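Local coordinates for protein lysyl-trna-dependent l-ysyl-phosphatidylgycerol synthase (Bacillus licheniformis, PDB 4V36) that transfers lysine from lysyl-tRNA to phosphatidylglycerol, a lipid modification linked to bacterial resistance, at residues Pro16-Ala21 with Phe42-Asp47; Glu20-Glu25 with Asn49-Phe54. One frame throughout, in Å; residues are numbered along the deposited sequence.

Interaction 1 of 2, residues Pro16-Ala21 with Phe42-Asp47; sequences PEKLEA and FFYSSD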
ATOM      1  N   PRO A  16     -15.988 -10.186  -1.146  1.00 56.05           N
ATOM      2  CA  PRO A  16     -15.995  -8.947  -0.358  1.00 51.27           C
ATOM      3  C   PRO A  16     -16.710  -9.075   0.985  1.00 50.38           C
ATOM      4  O   PRO A  16     -16.217  -8.557   1.986  1.00 54.73           O
ATOM      5  CB  PRO A  16     -16.735  -7.962  -1.267  1.00 53.44           C
ATOM      6  CG  PRO A  16     -16.522  -8.487  -2.640  1.00 57.78           C
ATOM      7  CD  PRO A  16     -16.531  -9.978  -2.499  1.00 54.97           C
ATOM      8  N   GLU A  17     -17.855  -9.751   1.002  1.00 52.12           N
ATOM      9  CA  GLU A  17     -18.640  -9.890   2.225  1.00 54.90           C
ATOM     10  C   GLU A  17     -17.907 -10.714   3.278  1.00 50.93           C
ATOM     11  O   GLU A  17     -17.859 -10.339   4.450  1.00 48.10           O
ATOM     12  CB  GLU A  17     -19.998 -10.527   1.923  1.00 63.01           C
ATOM     13  CG  GLU A  17     -20.872 -10.721   3.154  1.00 73.33           C
ATOM     14  CD  GLU A  17     -22.192 -11.393   2.834  1.00 83.35           C
ATOM     15  OE1 GLU A  17     -22.435 -11.694   1.647  1.00 88.36           O
ATOM     16  OE2 GLU A  17     -22.986 -11.620   3.771  1.00 84.31           O
ATOM     17  N   LYS A  18     -17.340 -11.839   2.855  1.00 46.09           N
ATOM     18  CA  LYS A  18     -16.606 -12.711   3.766  1.00 39.58           C
ATOM     19  C   LYS A  18     -15.333 -12.030   4.256  1.00 37.61           C
ATOM     20  O   LYS A  18     -14.953 -12.166   5.420  1.00 42.35           O
ATOM     21  CB  LYS A  18     -16.270 -14.039   3.085  1.00 42.31           C
ATOM     22  CG  LYS A  18     -15.631 -15.066   4.004  1.00 42.64           C
ATOM     23  CD  LYS A  18     -15.365 -16.373   3.274  1.00 42.11           C
ATOM     24  CE  LYS A  18     -14.730 -17.403   4.198  1.00 45.23           C
ATOM     25  NZ  LYS A  18     -14.470 -18.693   3.501  1.00 45.65           N
ATOM     26  N   LEU A  19     -14.682 -11.292   3.363  1.00 30.09           N
ATOM     27  CA  LEU A  19     -13.455 -10.579   3.704  1.00 36.72           C
ATOM     28  C   LEU A  19     -13.716  -9.466   4.713  1.00 43.28           C
ATOM     29  O   LEU A  19     -12.962  -9.297   5.671  1.00 39.55           O
ATOM     30  CB  LEU A  19     -12.803 -10.000   2.446  1.00 32.70           C
ATOM     31  CG  LEU A  19     -11.556  -9.148   2.686  1.00 27.33           C
ATOM     32  CD1 LEU A  19     -10.472  -9.964   3.363  1.00 22.40           C
ATOM     33  CD2 LEU A  19     -11.047  -8.554   1.383  1.00 37.20           C
ATOM     34  N   GLU A  20     -14.786  -8.708   4.487  1.00 46.63           N
ATOM     35  CA  GLU A  20     -15.147  -7.604   5.371  1.00 42.58           C
ATOM     36  C   GLU A  20     -15.453  -8.105   6.776  1.00 37.84           C
ATOM     37  O   GLU A  20     -15.040  -7.501   7.765  1.00 49.23           O
ATOM     38  CB  GLU A  20     -16.350  -6.840   4.814  1.00 50.63           C
ATOM     39  CG  GLU A  20     -16.808  -5.689   5.696  1.00 59.93           C
ATOM     40  CD  GLU A  20     -15.714  -4.665   5.930  1.00 71.30           C
ATOM     41  OE1 GLU A  20     -15.114  -4.197   4.939  1.00 71.13           O
ATOM     42  OE2 GLU A  20     -15.450  -4.331   7.105  1.00 74.63           O
ATOM     43  N   ALA A  21     -16.180  -9.215   6.854  1.00 32.58           N
ATOM     44  CA  ALA A  21     -16.521  -9.814   8.137  1.00 37.00           C
ATOM     45  C   ALA A  21     -15.268 -10.295   8.857  1.00 45.09           C
ATOM     46  O   ALA A  21     -15.122 -10.098  10.061  1.00 43.62           O
ATOM     47  CB  ALA A  21     -17.499 -10.962   7.942  1.00 33.32           C
ATOM     48  N   PHE A  42      -8.074 -15.805  -2.259  1.00 30.18           N
ATOM     49  CA  PHE A  42      -7.981 -15.889  -0.807  1.00 30.32           C
ATOM     50  C   PHE A  42      -7.768 -17.323  -0.335  1.00 37.11           C
ATOM     51  O   PHE A  42      -8.285 -18.268  -0.932  1.00 44.59           O
ATOM     52  CB  PHE A  42      -9.239 -15.311  -0.155  1.00 24.81           C
ATOM     53  CG  PHE A  42      -9.427 -13.840  -0.396  1.00 25.74           C
ATOM     54  CD1 PHE A  42      -8.343 -13.024  -0.675  1.00 32.42           C
ATOM     55  CD2 PHE A  42     -10.689 -13.273  -0.340  1.00 28.66           C
ATOM     56  CE1 PHE A  42      -8.515 -11.672  -0.897  1.00 24.86           C
ATOM     57  CE2 PHE A  42     -10.867 -11.922  -0.560  1.00 34.49           C
ATOM     58  CZ  PHE A  42      -9.778 -11.120  -0.840  1.00 24.88           C
ATOM     59  N   PHE A  43      -6.999 -17.476   0.737  1.00 32.81           N
ATOM     60  CA  PHE A  43      -6.795 -18.780   1.355  1.00 27.73           C
ATOM     61  C   PHE A  43      -7.020 -18.690   2.859  1.00 30.77           C
ATOM     62  O   PHE A  43      -6.144 -18.243   3.601  1.00 34.23           O
ATOM     63  CB  PHE A  43      -5.390 -19.311   1.059  1.00 25.33           C
ATOM     64  CG  PHE A  43      -5.152 -20.709   1.562  1.00 32.68           C
ATOM     65  CD1 PHE A  43      -5.457 -21.804   0.771  1.00 37.52           C
ATOM     66  CD2 PHE A  43      -4.624 -20.928   2.825  1.00 32.16           C
ATOM     67  CE1 PHE A  43      -5.240 -23.091   1.230  1.00 40.54           C
ATOM     68  CE2 PHE A  43      -4.407 -22.213   3.290  1.00 39.74           C
ATOM     69  CZ  PHE A  43      -4.715 -23.295   2.490  1.00 38.20           C
ATOM     70  N   TYR A  44      -8.199 -19.107   3.303  1.00 34.47           N
ATOM     71  CA  TYR A  44      -8.515 -19.111   4.725  1.00 38.90           C
ATOM     72  C   TYR A  44      -8.013 -20.390   5.379  1.00 38.43           C
ATOM     73  O   TYR A  44      -8.101 -21.470   4.796  1.00 42.07           O
ATOM     74  CB  TYR A  44     -10.021 -18.961   4.946  1.00 32.35           C
ATOM     75  CG  TYR A  44     -10.563 -17.601   4.568  1.00 35.23           C
ATOM     76  CD1 TYR A  44     -10.601 -16.567   5.494  1.00 39.19           C
ATOM     77  CD2 TYR A  44     -11.038 -17.351   3.288  1.00 39.69           C
ATOM     78  CE1 TYR A  44     -11.096 -15.321   5.154  1.00 40.52           C
ATOM     79  CE2 TYR A  44     -11.533 -16.108   2.939  1.00 38.12           C
ATOM     80  CZ  TYR A  44     -11.559 -15.097   3.876  1.00 34.73           C
ATOM     81  OH  TYR A  44     -12.053 -13.859   3.534  1.00 32.09           O
ATOM     82  N   SER A  45      -7.481 -20.262   6.589  1.00 39.23           N
ATOM     83  CA  SER A  45      -7.001 -21.417   7.334  1.00 43.47           C
ATOM     84  C   SER A  45      -8.173 -22.262   7.819  1.00 51.74           C
ATOM     85  O   SER A  45      -9.302 -21.779   7.903  1.00 54.77           O
ATOM     86  CB  SER A  45      -6.138 -20.976   8.517  1.00 40.22           C
ATOM     87  OG  SER A  45      -6.862 -20.124   9.387  1.00 46.58           O
ATOM     88  N   SER A  46      -7.898 -23.523   8.135  1.00 57.28           N
ATOM     89  CA  SER A  46      -8.925 -24.427   8.643  1.00 61.59           C
ATOM     90  C   SER A  46      -9.457 -23.938   9.986  1.00 59.01           C
ATOM     91  O   SER A  46     -10.605 -24.199  10.346  1.00 59.27           O
ATOM     92  CB  SER A  46      -8.371 -25.845   8.776  1.00 69.19           C
ATOM     93  OG  SER A  46      -7.240 -25.873   9.627  1.00 74.40           O
ATOM     94  N   ASP A  47      -8.611 -23.224  10.722  1.00 58.69           N
ATOM     95  CA  ASP A  47      -9.000 -22.635  11.996  1.00 55.78           C
ATOM     96  C   ASP A  47     -10.024 -21.523  11.787  1.00 57.03           C
ATOM     97  O   ASP A  47     -10.874 -21.277  12.644  1.00 58.55           O
ATOM     98  CB  ASP A  47      -7.769 -22.096  12.729  1.00 59.50           C
ATOM     99  CG  ASP A  47      -8.098 -21.550  14.102  1.00 78.33           C
ATOM    100  OD1 ASP A  47      -9.056 -22.048  14.729  1.00 89.87           O
ATOM    101  OD2 ASP A  47      -7.395 -20.623  14.555  1.00 80.16           O
TER
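Helix 16-25 lies over the edge strand 41-44, and the local axes of residues 16-21 and 42-44 run 50° apart with a closest approach of 11.4 Å, L19 and F42 having the nearest CA atoms. Side chains from both elements reach across this separation. K18 and Y44 reach past each other in opposite directions, the lysine with its whole chain extended and laid over one face of the tyrosine ring. CE of K18 sits 3.8 Å from the centroid of the Y44 ring, 17° off the ring normal, a CH-pi contact made by a methylene next to the charge. The ammonium lies further out: NZ of K18 is 4.2 Å from the same Y44 centroid, giving an off-centre cation-pi interaction. With CG of K18 anti to the backbone N (chi1 -174°), its chain leaves the helix toward the strand and runs from the hydroxyl end of the ring toward CD2. NZ of K18 also forms a salt bridge with E12, a loop residue that itself touches Y44. At the far end of the tyrosine, OH of Y44 comes within 3.6 Å of CA of L19, so the phenol ends against the helix backbone. Deeper in, L19 and F42 cross at about a right angle, and CD2 of L19 meets CZ of F42 at 3.6 Å. Both are buried and both also touch L51 of the next strand. The contact therefore grades from a hydrocarbon interior, L19 against F42, to a charged outer layer where the aliphatic part of K18 covers the tyrosine. Because E12 binds the ammonium, the ring is probably a secondary partner for the charge, and the methylenes supply much of the contact with Y44.

Interaction 2 of 2, residues Glu20-Glu25 with Asn49-Phe54; sequences EAFLEE and NALIQF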
ATOM      1  N   GLU A  20     -14.786  -8.708   4.487  1.00 46.63           N
ATOM      2  CA  GLU A  20     -15.147  -7.604   5.371  1.00 42.58           C
ATOM      3  C   GLU A  20     -15.453  -8.105   6.776  1.00 37.84           C
ATOM      4  O   GLU A  20     -15.040  -7.501   7.765  1.00 49.23           O
ATOM      5  CB  GLU A  20     -16.350  -6.840   4.814  1.00 50.63           C
ATOM      6  CG  GLU A  20     -16.808  -5.689   5.696  1.00 59.93           C
ATOM      7  CD  GLU A  20     -15.714  -4.665   5.930  1.00 71.30           C
ATOM      8  OE1 GLU A  20     -15.114  -4.197   4.939  1.00 71.13           O
ATOM      9  OE2 GLU A  20     -15.450  -4.331   7.105  1.00 74.63           O
ATOM     10  N   ALA A  21     -16.180  -9.215   6.854  1.00 32.58           N
ATOM     11  CA  ALA A  21     -16.521  -9.814   8.137  1.00 37.00           C
ATOM     12  C   ALA A  21     -15.268 -10.295   8.857  1.00 45.09           C
ATOM     13  O   ALA A  21     -15.122 -10.098  10.061  1.00 43.62           O
ATOM     14  CB  ALA A  21     -17.499 -10.962   7.942  1.00 33.32           C
ATOM     15  N   PHE A  22     -14.365 -10.918   8.108  1.00 43.38           N
ATOM     16  CA  PHE A  22     -13.137 -11.468   8.671  1.00 44.15           C
ATOM     17  C   PHE A  22     -12.230 -10.385   9.247  1.00 44.00           C
ATOM     18  O   PHE A  22     -11.720 -10.520  10.359  1.00 49.83           O
ATOM     19  CB  PHE A  22     -12.378 -12.268   7.607  1.00 38.86           C
ATOM     20  CG  PHE A  22     -11.049 -12.799   8.075  1.00 33.96           C
ATOM     21  CD1 PHE A  22     -10.970 -14.007   8.748  1.00 39.30           C
ATOM     22  CD2 PHE A  22      -9.880 -12.093   7.836  1.00 27.75           C
ATOM     23  CE1 PHE A  22      -9.751 -14.499   9.178  1.00 40.69           C
ATOM     24  CE2 PHE A  22      -8.660 -12.579   8.266  1.00 31.17           C
ATOM     25  CZ  PHE A  22      -8.596 -13.784   8.937  1.00 37.21           C
ATOM     26  N   LEU A  23     -12.034  -9.313   8.486  1.00 43.73           N
ATOM     27  CA  LEU A  23     -11.080  -8.272   8.855  1.00 46.20           C
ATOM     28  C   LEU A  23     -11.490  -7.495  10.105  1.00 53.45           C
ATOM     29  O   LEU A  23     -10.651  -6.877  10.760  1.00 57.73           O
ATOM     30  CB  LEU A  23     -10.882  -7.301   7.687  1.00 38.28           C
ATOM     31  CG  LEU A  23     -10.119  -7.866   6.487  1.00 40.45           C
ATOM     32  CD1 LEU A  23      -9.994  -6.826   5.385  1.00 45.85           C
ATOM     33  CD2 LEU A  23      -8.750  -8.369   6.917  1.00 35.83           C
ATOM     34  N   GLU A  24     -12.775  -7.528  10.438  1.00 45.91           N
ATOM     35  CA  GLU A  24     -13.256  -6.805  11.608  1.00 47.89           C
ATOM     36  C   GLU A  24     -13.412  -7.725  12.818  1.00 46.98           C
ATOM     37  O   GLU A  24     -13.443  -7.260  13.956  1.00 51.20           O
ATOM     38  CB  GLU A  24     -14.583  -6.105  11.300  1.00 49.95           C
ATOM     39  CG  GLU A  24     -15.724  -7.040  10.939  1.00 61.81           C
ATOM     40  CD  GLU A  24     -17.006  -6.293  10.623  1.00 72.78           C
ATOM     41  OE1 GLU A  24     -16.962  -5.048  10.529  1.00 76.37           O
ATOM     42  OE2 GLU A  24     -18.058  -6.950  10.470  1.00 73.88           O
ATOM     43  N   GLU A  25     -13.497  -9.029  12.571  1.00 46.33           N
ATOM     44  CA  GLU A  25     -13.659  -9.992  13.657  1.00 60.67           C
ATOM     45  C   GLU A  25     -12.344 -10.688  14.000  1.00 62.11           C
ATOM     46  O   GLU A  25     -12.228 -11.328  15.044  1.00 66.79           O
ATOM     47  CB  GLU A  25     -14.722 -11.035  13.299  1.00 71.78           C
ATOM     48  CG  GLU A  25     -14.257 -12.081  12.296  1.00 83.52           C
ATOM     49  CD  GLU A  25     -15.353 -13.061  11.921  1.00 89.27           C
ATOM     50  OE1 GLU A  25     -16.380 -13.109  12.632  1.00 93.94           O
ATOM     51  OE2 GLU A  25     -15.189 -13.781  10.913  1.00 84.64           O
ATOM     52  N   ASN A  49      -9.237 -18.388  11.452  1.00 53.31           N
ATOM     53  CA  ASN A  49      -8.761 -17.198  12.147  1.00 51.17           C
ATOM     54  C   ASN A  49      -7.696 -16.436  11.362  1.00 45.25           C
ATOM     55  O   ASN A  49      -7.331 -15.319  11.727  1.00 45.32           O
ATOM     56  CB  ASN A  49      -8.209 -17.575  13.524  1.00 56.72           C
ATOM     57  CG  ASN A  49      -9.269 -18.153  14.442  1.00 57.94           C
ATOM     58  OD1 ASN A  49     -10.321 -18.604  13.992  1.00 61.84           O
ATOM     59  ND2 ASN A  49      -8.994 -18.144  15.741  1.00 55.65           N
ATOM     60  N   ALA A  50      -7.200 -17.041  10.288  1.00 41.15           N
ATOM     61  CA  ALA A  50      -6.129 -16.436   9.502  1.00 33.59           C
ATOM     62  C   ALA A  50      -6.423 -16.478   8.004  1.00 36.00           C
ATOM     63  O   ALA A  50      -7.188 -17.322   7.535  1.00 42.28           O
ATOM     64  CB  ALA A  50      -4.809 -17.123   9.800  1.00 36.09           C
ATOM     65  N   LEU A  51      -5.805 -15.567   7.257  1.00 34.79           N
ATOM     66  CA  LEU A  51      -6.069 -15.444   5.827  1.00 33.86           C
ATOM     67  C   LEU A  51      -4.830 -15.055   5.023  1.00 32.70           C
ATOM     68  O   LEU A  51      -4.085 -14.152   5.404  1.00 27.27           O
ATOM     69  CB  LEU A  51      -7.176 -14.416   5.587  1.00 34.86           C
ATOM     70  CG  LEU A  51      -7.425 -14.010   4.134  1.00 36.10           C
ATOM     71  CD1 LEU A  51      -7.928 -15.192   3.320  1.00 47.69           C
ATOM     72  CD2 LEU A  51      -8.403 -12.850   4.063  1.00 40.92           C
ATOM     73  N   ILE A  52      -4.623 -15.740   3.903  1.00 26.29           N
ATOM     74  CA  ILE A  52      -3.543 -15.407   2.983  1.00 19.87           C
ATOM     75  C   ILE A  52      -4.094 -14.954   1.633  1.00 26.73           C
ATOM     76  O   ILE A  52      -4.841 -15.683   0.979  1.00 30.97           O
ATOM     77  CB  ILE A  52      -2.591 -16.601   2.770  1.00 23.93           C
ATOM     78  CG1 ILE A  52      -1.672 -16.768   3.981  1.00 23.76           C
ATOM     79  CG2 ILE A  52      -1.760 -16.407   1.509  1.00 17.29           C
ATOM     80  CD1 ILE A  52      -0.628 -17.852   3.807  1.00 22.70           C
ATOM     81  N   GLN A  53      -3.731 -13.741   1.230  1.00 20.43           N
ATOM     82  CA  GLN A  53      -4.116 -13.219  -0.076  1.00 26.60           C
ATOM     83  C   GLN A  53      -2.961 -13.389  -1.056  1.00 22.92           C
ATOM     84  O   GLN A  53      -1.809 -13.128  -0.713  1.00 24.65           O
ATOM     85  CB  GLN A  53      -4.520 -11.748   0.026  1.00 24.87           C
ATOM     86  CG  GLN A  53      -5.567 -11.469   1.087  1.00 30.57           C
ATOM     87  CD  GLN A  53      -5.960 -10.006   1.148  1.00 36.05           C
ATOM     88  OE1 GLN A  53      -5.756  -9.255   0.193  1.00 30.13           O
ATOM     89  NE2 GLN A  53      -6.526  -9.593   2.277  1.00 30.37           N
ATOM     90  N   PHE A  54      -3.267 -13.820  -2.274  1.00 17.95           N
ATOM     91  CA  PHE A  54      -2.218 -14.112  -3.242  1.00 22.69           C
ATOM     92  C   PHE A  54      -2.691 -14.010  -4.685  1.00 18.70           C
ATOM     93  O   PHE A  54      -3.885 -13.877  -4.956  1.00 19.35           O
ATOM     94  CB  PHE A  54      -1.648 -15.512  -2.991  1.00 18.34           C
ATOM     95  CG  PHE A  54      -2.633 -16.621  -3.240  1.00 20.98           C
ATOM     96  CD1 PHE A  54      -3.562 -16.971  -2.273  1.00 24.57           C
ATOM     97  CD2 PHE A  54      -2.627 -17.316  -4.438  1.00 27.86           C
ATOM     98  CE1 PHE A  54      -4.469 -17.991  -2.498  1.00 28.23           C
ATOM     99  CE2 PHE A  54      -3.532 -18.336  -4.670  1.00 28.53           C
ATOM    100  CZ  PHE A  54      -4.454 -18.674  -3.698  1.00 25.21           C
TER
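An aromatic side chain from the last turn of helix 16-25 packs here against the start of strand 50-57, in a buried contact on one face of the sheet. F22 carries it. Its CG is anti to the backbone N (chi1 176°), which sends the ring away from the helix and onto the strand backbone. CZ of F22 lies 3.4 Å from O of N49 and 3.6 Å from C of A50, while N of A50 sits in the ring plane at its edge. CE2, next to CZ on the F22 ring, meets CB of L51 at 3.6 Å, and CD2 of F22 is 4.1 Å from CD2 of L51, the two side chains crossing at an oblique angle. Strand 50-57 is the second strand of the long mixed sheet, paired antiparallel with 41-44 and 60-69; the family belongs to the acetyltransferase clan, and helix 16-25 packs on this end of the sheet. The ring of F22 also meets that of Y44 edge-to-face and touches S68, bringing it into contact with three successive strands. N of A50 is hydrogen-bonded to OG of S45, in the turn leading into the strand.

How the interactions relate
The two contacts are centred about 5 Å apart and divide one helix between them: the first part of the helix serves interaction 1, the last turn interaction 2, with E20 and A21 common to both segments. Along the chain, helix 16-25 comes first, then the consecutive strands 41-44 and 50-57, which are antiparallel neighbours in the sheet. Backbone pairs F43 N to I52 O, 2.8 Å, and S45 N to A50 O, 3.1 Å, are probable hydrogen bonds joining 42-47 to 49-54, the second at the turn. The N-terminal helix thus covers the hairpin of strands 41-44 and 50-57, at the outer end of the mixed sheet.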